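Local coordinates for protein fanconi-associated nuclease 1 homolog (PDB 5Y7Q) that is a bacterial homolog of Fanconi-associated nuclease 1, a largely helical DNA-binding protein with SAP and VRR-NUC domains, at residues A[129-138]-A[153-164]; A[372-382]-A[569-578]. All blocks are in the same frame, centred on the assembly; numbering follows the deposited sequence.

Contact 1. Residues A[129-138]-A[153-164]; sequences LAQLFGLLKK and NLRKDALLERLQ. With nucleotides of chain D.
Phe133 is the knob of this helix pair: its ring drops among Lys156, Leu159, Leu160 and Leu163. Leu160 CD1 sits over one ring face as a CH-pi partner, 3.8 Å from the centroid and displaced toward the rim, while Leu159 CB and Leu163 CD1 come up at the ring edge. With CG anti to the backbone N (chi1 -177°), the Leu160 side chain also runs past Leu129, bringing its CD1 to 3.6 Å from Leu129 CG, and its other methyl rests on Ala130. Helices 129-135 and 156-163 run nearly antiparallel, at 153°; both fall in the SAP domain, with helix 138-144 between them in the chain, and their ends on one side meet the backbone of the DNA. The lysines do the polar work there. Lys156 stretches its extended chain alongside the Phe133 ring, and its ammonium closes off helix 129-135 by donating to Phe133 O at 2.9 Å and Leu136 O at 2.9 Å, both nearly head-on to the carbonyl. The same NZ bonds DA20 OP1 of chain D at 3.1 Å. Lys138 is equally extended; its NZ reaches Leu154 O at 3.1 Å from above the carbonyl plane and makes a weak bond to DA21 OP2 of chain D. Lys137 NZ holds DC19 O5' of chain D at 3.1 Å.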
loop_
_atom_site.group_PDB
_atom_site.type_symbol
_atom_site.label_atom_id
_atom_site.label_comp_id
_atom_site.label_asym_id
_atom_site.label_seq_id
_atom_site.Cartn_x
_atom_site.Cartn_y
_atom_site.Cartn_z
ATOM N N LEU A 129 17.408 7.165 -28.039
ATOM C CA LEU A 129 17.220 5.942 -28.807
ATOM C C LEU A 129 16.203 5.026 -28.153
ATOM O O LEU A 129 15.387 4.399 -28.840
ATOM C CB LEU A 129 18.552 5.229 -28.951
ATOM C CG LEU A 129 18.577 3.899 -29.689
ATOM C CD1 LEU A 129 17.815 3.926 -31.007
ATOM C CD2 LEU A 129 20.030 3.612 -29.917
ATOM N N ALA A 130 16.227 4.952 -26.819
ATOM C CA ALA A 130 15.268 4.121 -26.094
ATOM C C ALA A 130 13.835 4.582 -26.337
ATOM O O ALA A 130 12.926 3.755 -26.489
ATOM C CB ALA A 130 15.592 4.141 -24.606
ATOM N N GLN A 131 13.616 5.906 -26.385
ATOM C CA GLN A 131 12.269 6.426 -26.606
ATOM C C GLN A 131 11.815 6.155 -28.029
ATOM O O GLN A 131 10.648 5.810 -28.271
ATOM C CB GLN A 131 12.219 7.922 -26.313
ATOM C CG GLN A 131 13.156 8.415 -25.218
ATOM C CD GLN A 131 13.018 9.920 -24.983
ATOM O OE1 GLN A 131 13.996 10.666 -25.006
ATOM N NE2 GLN A 131 11.801 10.366 -24.771
ATOM N N LEU A 132 12.735 6.320 -28.980
ATOM C CA LEU A 132 12.499 5.879 -30.348
ATOM C C LEU A 132 12.066 4.427 -30.371
ATOM O O LEU A 132 11.168 4.048 -31.129
ATOM C CB LEU A 132 13.765 6.066 -31.178
ATOM C CG LEU A 132 13.685 5.593 -32.620
ATOM C CD1 LEU A 132 12.667 6.429 -33.345
ATOM C CD2 LEU A 132 15.045 5.701 -33.299
ATOM N N PHE A 133 12.679 3.605 -29.518
ATOM C CA PHE A 133 12.319 2.195 -29.453
ATOM C C PHE A 133 10.946 1.995 -28.849
ATOM O O PHE A 133 10.262 1.021 -29.183
ATOM C CB PHE A 133 13.366 1.421 -28.662
ATOM C CG PHE A 133 14.347 0.725 -29.531
ATOM C CD1 PHE A 133 15.172 1.453 -30.371
ATOM C CD2 PHE A 133 14.423 -0.657 -29.546
ATOM C CE1 PHE A 133 16.070 0.810 -31.192
ATOM C CE2 PHE A 133 15.314 -1.303 -30.369
ATOM C CZ PHE A 133 16.138 -0.571 -31.193
ATOM N N GLY A 134 10.528 2.898 -27.960
ATOM C CA GLY A 134 9.177 2.821 -27.430
ATOM C C GLY A 134 8.130 3.138 -28.477
ATOM O O GLY A 134 7.113 2.442 -28.591
ATOM N N LEU A 135 8.372 4.173 -29.279
ATOM C CA LEU A 135 7.394 4.548 -30.293
ATOM C C LEU A 135 7.305 3.539 -31.445
ATOM O O LEU A 135 6.229 3.353 -32.013
ATOM C CB LEU A 135 7.729 5.944 -30.825
ATOM C CG LEU A 135 7.535 7.038 -29.779
ATOM C CD1 LEU A 135 8.549 8.152 -29.955
ATOM C CD2 LEU A 135 6.116 7.569 -29.847
ATOM N N LEU A 136 8.381 2.846 -31.776
ATOM C CA LEU A 136 8.466 2.153 -33.059
ATOM C C LEU A 136 8.239 0.649 -32.939
ATOM O O LEU A 136 8.476 0.039 -31.887
ATOM C CB LEU A 136 9.823 2.397 -33.710
ATOM C CG LEU A 136 9.811 3.552 -34.693
ATOM C CD1 LEU A 136 11.163 3.698 -35.327
ATOM C CD2 LEU A 136 8.807 3.181 -35.715
ATOM N N LYS A 137 7.729 0.063 -34.026
ATOM C CA LYS A 137 7.622 -1.387 -34.141
ATOM C C LYS A 137 8.984 -2.017 -34.441
ATOM O O LYS A 137 9.885 -1.372 -34.993
ATOM C CB LYS A 137 6.632 -1.769 -35.239
ATOM C CG LYS A 137 5.169 -1.646 -34.867
ATOM C CD LYS A 137 4.294 -1.873 -36.103
ATOM C CE LYS A 137 2.835 -2.123 -35.737
ATOM N NZ LYS A 137 2.631 -3.443 -35.064
ATOM N N LYS A 138 9.124 -3.302 -34.079
ATOM C CA LYS A 138 10.406 -3.984 -34.247
ATOM C C LYS A 138 10.730 -4.223 -35.716
ATOM O O LYS A 138 11.904 -4.286 -36.083
ATOM C CB LYS A 138 10.425 -5.311 -33.483
ATOM C CG LYS A 138 11.786 -6.018 -33.530
ATOM C CD LYS A 138 11.760 -7.419 -32.917
ATOM C CE LYS A 138 13.053 -8.188 -33.216
ATOM N NZ LYS A 138 13.096 -9.529 -32.552
ATOM N N ASN A 153 19.225 -12.877 -35.562
ATOM C CA ASN A 153 17.855 -12.641 -35.160
ATOM C C ASN A 153 17.847 -12.611 -33.641
ATOM O O ASN A 153 18.209 -13.602 -33.000
ATOM C CB ASN A 153 16.944 -13.739 -35.695
ATOM C CG ASN A 153 15.614 -13.797 -34.972
ATOM O OD1 ASN A 153 15.076 -12.774 -34.542
ATOM N ND2 ASN A 153 15.077 -15.007 -34.825
ATOM N N LEU A 154 17.468 -11.478 -33.057
ATOM C CA LEU A 154 17.512 -11.365 -31.608
ATOM C C LEU A 154 16.543 -10.283 -31.177
ATOM O O LEU A 154 16.109 -9.458 -31.986
ATOM C CB LEU A 154 18.928 -11.089 -31.097
ATOM C CG LEU A 154 19.841 -10.083 -31.796
ATOM C CD1 LEU A 154 19.497 -8.673 -31.417
ATOM C CD2 LEU A 154 21.285 -10.383 -31.440
ATOM N N ARG A 155 16.242 -10.279 -29.879
ATOM C CA ARG A 155 15.065 -9.587 -29.376
ATOM C C ARG A 155 15.217 -8.076 -29.517
ATOM O O ARG A 155 16.182 -7.561 -30.098
ATOM C CB ARG A 155 14.809 -9.939 -27.915
ATOM C CG ARG A 155 14.030 -11.212 -27.693
ATOM C CD ARG A 155 13.489 -11.253 -26.270
ATOM N NE ARG A 155 14.217 -12.188 -25.421
ATOM C CZ ARG A 155 13.871 -13.461 -25.257
ATOM N NH1 ARG A 155 12.806 -13.948 -25.890
ATOM N NH2 ARG A 155 14.586 -14.252 -24.465
ATOM N N LYS A 156 14.202 -7.363 -29.010
ATOM C CA LYS A 156 14.138 -5.913 -29.153
ATOM C C LYS A 156 14.978 -5.190 -28.101
ATOM O O LYS A 156 15.661 -4.206 -28.420
ATOM C CB LYS A 156 12.679 -5.453 -29.105
ATOM C CG LYS A 156 12.472 -3.967 -29.421
ATOM C CD LYS A 156 10.996 -3.586 -29.497
ATOM C CE LYS A 156 10.821 -2.066 -29.590
ATOM N NZ LYS A 156 9.394 -1.651 -29.749
ATOM N N ASP A 157 14.933 -5.654 -26.847
ATOM C CA ASP A 157 15.725 -5.025 -25.791
ATOM C C ASP A 157 17.213 -5.258 -26.015
ATOM O O ASP A 157 18.032 -4.363 -25.770
ATOM C CB ASP A 157 15.288 -5.552 -24.419
ATOM C CG ASP A 157 15.098 -7.079 -24.400
ATOM O OD1 ASP A 157 13.951 -7.543 -24.613
ATOM O OD2 ASP A 157 16.091 -7.814 -24.172
ATOM N N ALA A 158 17.574 -6.460 -26.477
ATOM C CA ALA A 158 18.951 -6.748 -26.862
ATOM C C ALA A 158 19.387 -5.878 -28.035
ATOM O O ALA A 158 20.539 -5.422 -28.097
ATOM C CB ALA A 158 19.088 -8.231 -27.214
ATOM N N LEU A 159 18.485 -5.654 -28.987
ATOM C CA LEU A 159 18.795 -4.782 -30.111
ATOM C C LEU A 159 19.104 -3.370 -29.628
ATOM O O LEU A 159 20.114 -2.767 -30.022
ATOM C CB LEU A 159 17.618 -4.776 -31.076
ATOM C CG LEU A 159 17.946 -4.488 -32.521
ATOM C CD1 LEU A 159 18.781 -5.630 -33.065
ATOM C CD2 LEU A 159 16.649 -4.342 -33.275
ATOM N N LEU A 160 18.239 -2.834 -28.763
ATOM C CA LEU A 160 18.505 -1.542 -28.140
ATOM C C LEU A 160 19.866 -1.540 -27.443
ATOM O O LEU A 160 20.643 -0.584 -27.576
ATOM C CB LEU A 160 17.380 -1.198 -27.157
ATOM C CG LEU A 160 17.472 0.170 -26.472
ATOM C CD1 LEU A 160 17.437 1.259 -27.520
ATOM C CD2 LEU A 160 16.381 0.396 -25.422
ATOM N N GLU A 161 20.181 -2.615 -26.712
ATOM C CA GLU A 161 21.437 -2.655 -25.968
ATOM C C GLU A 161 22.619 -2.588 -26.917
ATOM O O GLU A 161 23.550 -1.800 -26.714
ATOM C CB GLU A 161 21.511 -3.918 -25.099
ATOM C CG GLU A 161 22.157 -3.708 -23.731
ATOM C CD GLU A 161 23.316 -4.655 -23.458
ATOM O OE1 GLU A 161 24.155 -4.873 -24.366
ATOM O OE2 GLU A 161 23.390 -5.188 -22.329
ATOM N N ARG A 162 22.583 -3.397 -27.980
ATOM C CA ARG A 162 23.685 -3.418 -28.935
ATOM C C ARG A 162 23.875 -2.051 -29.588
ATOM O O ARG A 162 25.010 -1.600 -29.779
ATOM C CB ARG A 162 23.447 -4.504 -29.992
ATOM C CG ARG A 162 24.720 -5.044 -30.672
ATOM C CD ARG A 162 25.231 -6.339 -30.024
ATOM N NE ARG A 162 25.016 -7.511 -30.878
ATOM C CZ ARG A 162 25.315 -8.763 -30.529
ATOM N NH1 ARG A 162 25.850 -9.011 -29.339
ATOM N NH2 ARG A 162 25.089 -9.771 -31.371
ATOM N N LEU A 163 22.776 -1.358 -29.899
ATOM C CA LEU A 163 22.860 -0.106 -30.653
ATOM C C LEU A 163 23.037 1.157 -29.801
ATOM O O LEU A 163 23.335 2.212 -30.370
ATOM C CB LEU A 163 21.612 0.064 -31.525
ATOM C CG LEU A 163 21.445 -0.961 -32.641
ATOM C CD1 LEU A 163 20.002 -1.046 -33.106
ATOM C CD2 LEU A 163 22.350 -0.580 -33.794
ATOM N N GLN A 164 22.857 1.095 -28.467
ATOM C CA GLN A 164 22.984 2.309 -27.654
ATOM C C GLN A 164 24.413 2.849 -27.585
ATOM O O GLN A 164 24.590 4.072 -27.729
ATOM C CB GLN A 164 22.422 2.060 -26.256
ATOM C CG GLN A 164 21.156 2.805 -25.940
ATOM C CD GLN A 164 20.302 2.025 -24.965
ATOM O OE1 GLN A 164 20.538 0.834 -24.743
ATOM N NE2 GLN A 164 19.315 2.689 -24.367
ATOM P P DA D 21 10.672 -9.082 -28.398
ATOM O OP1 DA D 21 11.417 -8.452 -27.280
ATOM O OP2 DA D 21 11.187 -9.020 -29.789
ATOM O "O5'" DA D 21 10.537 -10.615 -28.016
ATOM C "C5'" DA D 21 10.271 -11.532 -29.020
ATOM C "C4'" DA D 21 9.692 -12.795 -28.449
ATOM O "O4'" DA D 21 8.262 -12.797 -28.675
ATOM C "C3'" DA D 21 10.248 -14.039 -29.103
ATOM O "O3'" DA D 21 10.640 -14.984 -28.152
ATOM C "C2'" DA D 21 9.127 -14.557 -29.986
ATOM C "C1'" DA D 21 7.871 -13.918 -29.430
ATOM N N9 DA D 21 6.978 -13.480 -30.504
ATOM C C8 DA D 21 7.208 -12.479 -31.402
ATOM N N7 DA D 21 6.251 -12.325 -32.290
ATOM C C5 DA D 21 5.339 -13.310 -31.967
ATOM C C6 DA D 21 4.102 -13.674 -32.530
ATOM N N6 DA D 21 3.554 -13.049 -33.583
ATOM N N1 DA D 21 3.441 -14.701 -31.959
ATOM C C2 DA D 21 3.983 -15.317 -30.901
ATOM N N3 DA D 21 5.133 -15.063 -30.285
ATOM C C4 DA D 21 5.770 -14.038 -30.871
ATOM P P DA D 20 6.637 -4.542 -31.686
ATOM O OP1 DA D 20 7.407 -3.308 -31.414
ATOM O OP2 DA D 20 6.308 -5.001 -33.054
ATOM O "O5'" DA D 20 7.401 -5.718 -30.991
ATOM C "C5'" DA D 20 6.634 -6.739 -30.494
ATOM C "C4'" DA D 20 7.262 -7.369 -29.295
ATOM O "O4'" DA D 20 6.320 -8.322 -28.786
ATOM C "C3'" DA D 20 8.479 -8.207 -29.616
ATOM O "O3'" DA D 20 9.144 -8.566 -28.401
ATOM C "C2'" DA D 20 7.815 -9.408 -30.282
ATOM C "C1'" DA D 20 6.518 -9.550 -29.466
ATOM N N9 DA D 20 5.324 -9.847 -30.265
ATOM C C8 DA D 20 4.941 -9.272 -31.442
ATOM N N7 DA D 20 3.811 -9.741 -31.915
ATOM C C5 DA D 20 3.429 -10.697 -30.987
ATOM C C6 DA D 20 2.313 -11.569 -30.906
ATOM N N6 DA D 20 1.331 -11.615 -31.826
ATOM N N1 DA D 20 2.251 -12.399 -29.833
ATOM C C2 DA D 20 3.227 -12.346 -28.925
ATOM N N3 DA D 20 4.310 -11.577 -28.898
ATOM C C4 DA D 20 4.352 -10.769 -29.964
ATOM P P DC D 19 0.493 -2.408 -32.889
ATOM O OP1 DC D 19 1.203 -1.126 -33.108
ATOM O OP2 DC D 19 -0.079 -3.183 -34.016
ATOM O "O5'" DC D 19 1.518 -3.353 -32.123
ATOM C "C5'" DC D 19 1.983 -2.957 -30.855
ATOM C "C4'" DC D 19 3.048 -3.902 -30.359
ATOM O "O4'" DC D 19 2.446 -5.097 -29.799
ATOM C "C3'" DC D 19 4.029 -4.381 -31.413
ATOM O "O3'" DC D 19 5.298 -4.480 -30.813
ATOM C "C2'" DC D 19 3.474 -5.753 -31.791
ATOM C "C1'" DC D 19 2.947 -6.241 -30.455
ATOM N N1 DC D 19 1.835 -7.192 -30.567
ATOM C C2 DC D 19 1.645 -8.127 -29.558
ATOM O O2 DC D 19 2.440 -8.147 -28.618
ATOM N N3 DC D 19 0.603 -8.983 -29.643
ATOM C C4 DC D 19 -0.227 -8.914 -30.687
ATOM N N4 DC D 19 -1.242 -9.782 -30.741
ATOM C C5 DC D 19 -0.051 -7.951 -31.725
ATOM C C6 DC D 19 0.980 -7.114 -31.621
#

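Contact 2. Residues A[372-382]-A[569-578]; sequences IDRLDLCLAFP and VAVCYVRWHV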
loop_
_atom_site.group_PDB
_atom_site.type_symbol
_atom_site.label_atom_id
_atom_site.label_comp_id
_atom_site.label_asym_id
_atom_site.label_seq_id
_atom_site.Cartn_x
_atom_site.Cartn_y
_atom_site.Cartn_z
ATOM N N ILE A 372 3.408 -23.869 24.045
ATOM C CA ILE A 372 2.352 -23.786 23.043
ATOM C C ILE A 372 1.535 -25.063 23.060
ATOM O O ILE A 372 2.076 -26.175 23.101
ATOM C CB ILE A 372 2.938 -23.533 21.639
ATOM C CG1 ILE A 372 4.033 -24.562 21.315
ATOM C CG2 ILE A 372 3.446 -22.094 21.508
ATOM C CD1 ILE A 372 4.944 -24.172 20.161
ATOM N N ASP A 373 0.220 -24.910 22.990
ATOM C CA ASP A 373 -0.673 -26.047 23.141
ATOM C C ASP A 373 -0.833 -26.652 21.756
ATOM O O ASP A 373 -1.579 -26.143 20.922
ATOM C CB ASP A 373 -1.998 -25.578 23.725
ATOM C CG ASP A 373 -3.117 -26.551 23.486
ATOM O OD1 ASP A 373 -2.910 -27.770 23.689
ATOM O OD2 ASP A 373 -4.208 -26.086 23.096
ATOM N N ARG A 374 -0.176 -27.780 21.522
ATOM C CA ARG A 374 0.060 -28.237 20.169
ATOM C C ARG A 374 -0.657 -29.541 19.905
ATOM O O ARG A 374 -0.926 -30.325 20.811
ATOM C CB ARG A 374 1.547 -28.403 19.870
ATOM C CG ARG A 374 2.241 -29.562 20.531
ATOM C CD ARG A 374 3.725 -29.520 20.173
ATOM N NE ARG A 374 4.052 -30.195 18.911
ATOM C CZ ARG A 374 5.016 -29.802 18.072
ATOM N NH1 ARG A 374 5.255 -30.487 16.953
ATOM N NH2 ARG A 374 5.730 -28.709 18.338
ATOM N N LEU A 375 -0.984 -29.738 18.644
ATOM C CA LEU A 375 -1.759 -30.873 18.189
ATOM C C LEU A 375 -1.068 -31.388 16.940
ATOM O O LEU A 375 -1.012 -30.685 15.927
ATOM C CB LEU A 375 -3.200 -30.457 17.908
ATOM C CG LEU A 375 -4.045 -31.383 17.038
ATOM C CD1 LEU A 375 -4.574 -32.635 17.802
ATOM C CD2 LEU A 375 -5.166 -30.568 16.400
ATOM N N ASP A 376 -0.541 -32.607 17.011
ATOM C CA ASP A 376 0.179 -33.194 15.895
ATOM C C ASP A 376 -0.794 -33.958 15.005
ATOM O O ASP A 376 -1.718 -34.618 15.492
ATOM C CB ASP A 376 1.306 -34.096 16.402
ATOM C CG ASP A 376 2.479 -33.297 17.001
ATOM O OD1 ASP A 376 3.500 -33.087 16.302
ATOM O OD2 ASP A 376 2.384 -32.869 18.173
ATOM N N LEU A 377 -0.613 -33.815 13.695
ATOM C CA LEU A 377 -1.444 -34.473 12.700
ATOM C C LEU A 377 -0.543 -35.134 11.676
ATOM O O LEU A 377 0.399 -34.507 11.185
ATOM C CB LEU A 377 -2.363 -33.493 11.981
ATOM C CG LEU A 377 -3.636 -32.998 12.641
ATOM C CD1 LEU A 377 -4.394 -32.146 11.638
ATOM C CD2 LEU A 377 -4.453 -34.181 13.062
ATOM N N CYS A 378 -0.837 -36.387 11.353
ATOM C CA CYS A 378 -0.144 -37.120 10.305
ATOM C C CYS A 378 -1.175 -37.370 9.208
ATOM O O CYS A 378 -2.089 -38.183 9.380
ATOM C CB CYS A 378 0.451 -38.408 10.871
ATOM S SG CYS A 378 1.249 -39.519 9.712
ATOM N N LEU A 379 -1.038 -36.665 8.084
ATOM C CA LEU A 379 -2.061 -36.639 7.050
ATOM C C LEU A 379 -1.544 -37.213 5.744
ATOM O O LEU A 379 -0.344 -37.165 5.448
ATOM C CB LEU A 379 -2.549 -35.221 6.783
ATOM C CG LEU A 379 -3.377 -34.564 7.866
ATOM C CD1 LEU A 379 -3.692 -33.166 7.400
ATOM C CD2 LEU A 379 -4.640 -35.377 8.108
ATOM N N ALA A 380 -2.485 -37.709 4.939
ATOM C CA ALA A 380 -2.142 -38.270 3.642
ATOM C C ALA A 380 -1.423 -37.229 2.795
ATOM O O ALA A 380 -1.617 -36.024 2.961
ATOM C CB ALA A 380 -3.401 -38.753 2.921
ATOM N N PHE A 381 -0.552 -37.697 1.912
ATOM C CA PHE A 381 0.068 -36.796 0.950
ATOM C C PHE A 381 -0.913 -36.524 -0.188
ATOM O O PHE A 381 -1.371 -37.474 -0.841
ATOM C CB PHE A 381 1.364 -37.380 0.413
ATOM C CG PHE A 381 2.261 -36.357 -0.226
ATOM C CD1 PHE A 381 2.800 -35.328 0.530
ATOM C CD2 PHE A 381 2.561 -36.419 -1.577
ATOM C CE1 PHE A 381 3.621 -34.383 -0.045
ATOM C CE2 PHE A 381 3.382 -35.475 -2.160
ATOM C CZ PHE A 381 3.914 -34.456 -1.389
ATOM N N PRO A 382 -1.260 -35.255 -0.455
ATOM C CA PRO A 382 -2.437 -34.978 -1.304
ATOM C C PRO A 382 -2.309 -35.455 -2.744
ATOM O O PRO A 382 -3.196 -36.172 -3.230
ATOM C CB PRO A 382 -2.565 -33.447 -1.227
ATOM C CG PRO A 382 -1.579 -32.995 -0.158
ATOM C CD PRO A 382 -0.519 -34.030 -0.116
ATOM N N VAL A 569 -6.908 -21.334 21.774
ATOM C CA VAL A 569 -6.023 -21.447 20.624
ATOM C C VAL A 569 -5.263 -22.762 20.689
ATOM O O VAL A 569 -5.012 -23.319 21.765
ATOM C CB VAL A 569 -5.026 -20.285 20.587
ATOM C CG1 VAL A 569 -5.728 -18.992 20.264
ATOM C CG2 VAL A 569 -4.313 -20.206 21.940
ATOM N N ALA A 570 -4.879 -23.252 19.519
ATOM C CA ALA A 570 -4.006 -24.414 19.414
ATOM C C ALA A 570 -3.167 -24.267 18.153
ATOM O O ALA A 570 -3.578 -23.596 17.201
ATOM C CB ALA A 570 -4.803 -25.719 19.365
ATOM N N VAL A 571 -1.983 -24.880 18.156
ATOM C CA VAL A 571 -1.106 -24.897 16.985
ATOM C C VAL A 571 -1.029 -26.326 16.482
ATOM O O VAL A 571 -0.839 -27.259 17.269
ATOM C CB VAL A 571 0.301 -24.342 17.287
ATOM C CG1 VAL A 571 1.175 -24.422 16.046
ATOM C CG2 VAL A 571 0.203 -22.909 17.726
ATOM N N CYS A 572 -1.178 -26.495 15.179
ATOM C CA CYS A 572 -1.250 -27.813 14.568
ATOM C C CYS A 572 -0.058 -28.033 13.643
ATOM O O CYS A 572 0.080 -27.347 12.626
ATOM C CB CYS A 572 -2.560 -27.951 13.810
ATOM S SG CYS A 572 -2.558 -29.281 12.659
ATOM N N TYR A 573 0.787 -28.994 13.988
ATOM C CA TYR A 573 1.971 -29.323 13.207
ATOM C C TYR A 573 1.705 -30.586 12.387
ATOM O O TYR A 573 1.348 -31.629 12.945
ATOM C CB TYR A 573 3.172 -29.525 14.131
ATOM C CG TYR A 573 3.610 -28.283 14.888
ATOM C CD1 TYR A 573 4.638 -27.471 14.395
ATOM C CD2 TYR A 573 3.020 -27.929 16.099
ATOM C CE1 TYR A 573 5.066 -26.338 15.081
ATOM C CE2 TYR A 573 3.443 -26.792 16.798
ATOM C CZ TYR A 573 4.464 -26.000 16.276
ATOM O OH TYR A 573 4.902 -24.879 16.943
ATOM N N VAL A 574 1.907 -30.503 11.072
ATOM C CA VAL A 574 1.531 -31.568 10.146
ATOM C C VAL A 574 2.769 -32.251 9.561
ATOM O O VAL A 574 3.736 -31.586 9.162
ATOM C CB VAL A 574 0.625 -30.995 9.040
ATOM C CG1 VAL A 574 0.360 -32.018 7.933
ATOM C CG2 VAL A 574 -0.659 -30.538 9.659
ATOM N N ARG A 575 2.733 -33.585 9.522
ATOM C CA ARG A 575 3.636 -34.432 8.750
ATOM C C ARG A 575 2.841 -35.147 7.663
ATOM O O ARG A 575 1.627 -35.344 7.783
ATOM C CB ARG A 575 4.322 -35.500 9.610
ATOM C CG ARG A 575 5.184 -35.046 10.770
ATOM C CD ARG A 575 5.718 -36.291 11.557
ATOM N NE ARG A 575 4.705 -37.353 11.683
ATOM C CZ ARG A 575 4.852 -38.473 12.393
ATOM N NH1 ARG A 575 3.874 -39.373 12.426
ATOM N NH2 ARG A 575 5.967 -38.702 13.076
ATOM N N TRP A 576 3.527 -35.554 6.598
ATOM C CA TRP A 576 2.880 -36.266 5.506
ATOM C C TRP A 576 3.217 -37.754 5.549
ATOM O O TRP A 576 4.344 -38.148 5.865
ATOM C CB TRP A 576 3.300 -35.710 4.147
ATOM C CG TRP A 576 3.059 -34.262 3.928
ATOM C CD1 TRP A 576 4.004 -33.306 3.690
ATOM C CD2 TRP A 576 1.790 -33.594 3.880
ATOM N NE1 TRP A 576 3.404 -32.088 3.507
ATOM C CE2 TRP A 576 2.047 -32.235 3.616
ATOM C CE3 TRP A 576 0.463 -34.014 4.041
ATOM C CZ2 TRP A 576 1.029 -31.285 3.512
ATOM C CZ3 TRP A 576 -0.550 -33.077 3.937
ATOM C CH2 TRP A 576 -0.261 -31.723 3.672
ATOM N N HIS A 577 2.236 -38.580 5.198
ATOM C CA HIS A 577 2.398 -40.024 5.127
ATOM C C HIS A 577 2.449 -40.450 3.664
ATOM O O HIS A 577 1.551 -40.103 2.886
ATOM C CB HIS A 577 1.248 -40.729 5.856
ATOM C CG HIS A 577 1.303 -42.224 5.777
ATOM N ND1 HIS A 577 1.021 -42.922 4.621
ATOM C CD2 HIS A 577 1.602 -43.157 6.714
ATOM C CE1 HIS A 577 1.150 -44.219 4.846
ATOM N NE2 HIS A 577 1.500 -44.390 6.108
ATOM N N VAL A 578 3.499 -41.192 3.290
ATOM C CA VAL A 578 3.642 -41.781 1.956
ATOM C C VAL A 578 3.722 -43.295 2.113
ATOM O O VAL A 578 4.737 -43.825 2.586
ATOM C CB VAL A 578 4.883 -41.262 1.216
ATOM C CG1 VAL A 578 4.888 -41.781 -0.216
ATOM C CG2 VAL A 578 4.959 -39.748 1.256
#
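Leu375 N donates to Val571 O at 2.8 Å, nearly head-on to the carbonyl, with the CA-H of Arg374 as a weaker second partner of that oxygen. The parallel ladder, begun by Val571 N to Asp373 O, continues through Tyr573, Leu377, Arg575 and Leu379 to His577, ending in a weak bond from Phe381 N to His577 O. Strand 374-380 is an outermost strand of the mixed sheet in this chain; strand 569-577, in the VRR-NUC domain, is bonded on its other side to strand 538-545. This core resembles the restriction-endonuclease-like fold to which VRR-NUC domains belong. On one face, Arg374 has CG between its backbone N and carbonyl carbon (chi1 72°), and a bend at chi3 lays the guanidinium flat on Tyr573 in a stacked cation-pi contact, centres 3.8 Å apart and planes within 1°. Asp376 holds that group side-on: Arg374 NE donates to OD2 at 3.2 Å and Arg374 NH1 to OD1, both on the syn side. On the opposite face, Leu377 CD1 lies 3.6 Å from Cys572 SG, and Leu379 CB approaches Trp576 CZ3. Farther along, Phe381 meets the indole edge-to-face, planes at 82°, with Pro382 CD over the same indole face. Leu377 and Leu379 touch His395, Val574 Val392 and Trp576 Val388, all of helix 388-396. The salt bridge should limit rotation of the guanidinium off the tyrosine ring, and the carboxylate probably offsets much of its charge.

The two contacts lie in widely separated parts of the chain, their centres 54 Å apart and their nearest atoms about 32 Å apart, with no touch between them. They follow in series: contact 1 closes within the SAP domain before contact 2 opens, and a long run of helices, from 190-201 to 342-358, fills most of the sequence between. They share no sheet or helix. Contact 1 pairs two helices with helix 138-144 between them in sequence and touches the DNA directly, whereas contact 2 joins strands from segments 187 residues apart, about 10 Å from the nucleic acid at the nearest atoms, and completes the edge of the sheet that includes strands of the VRR-NUC domain.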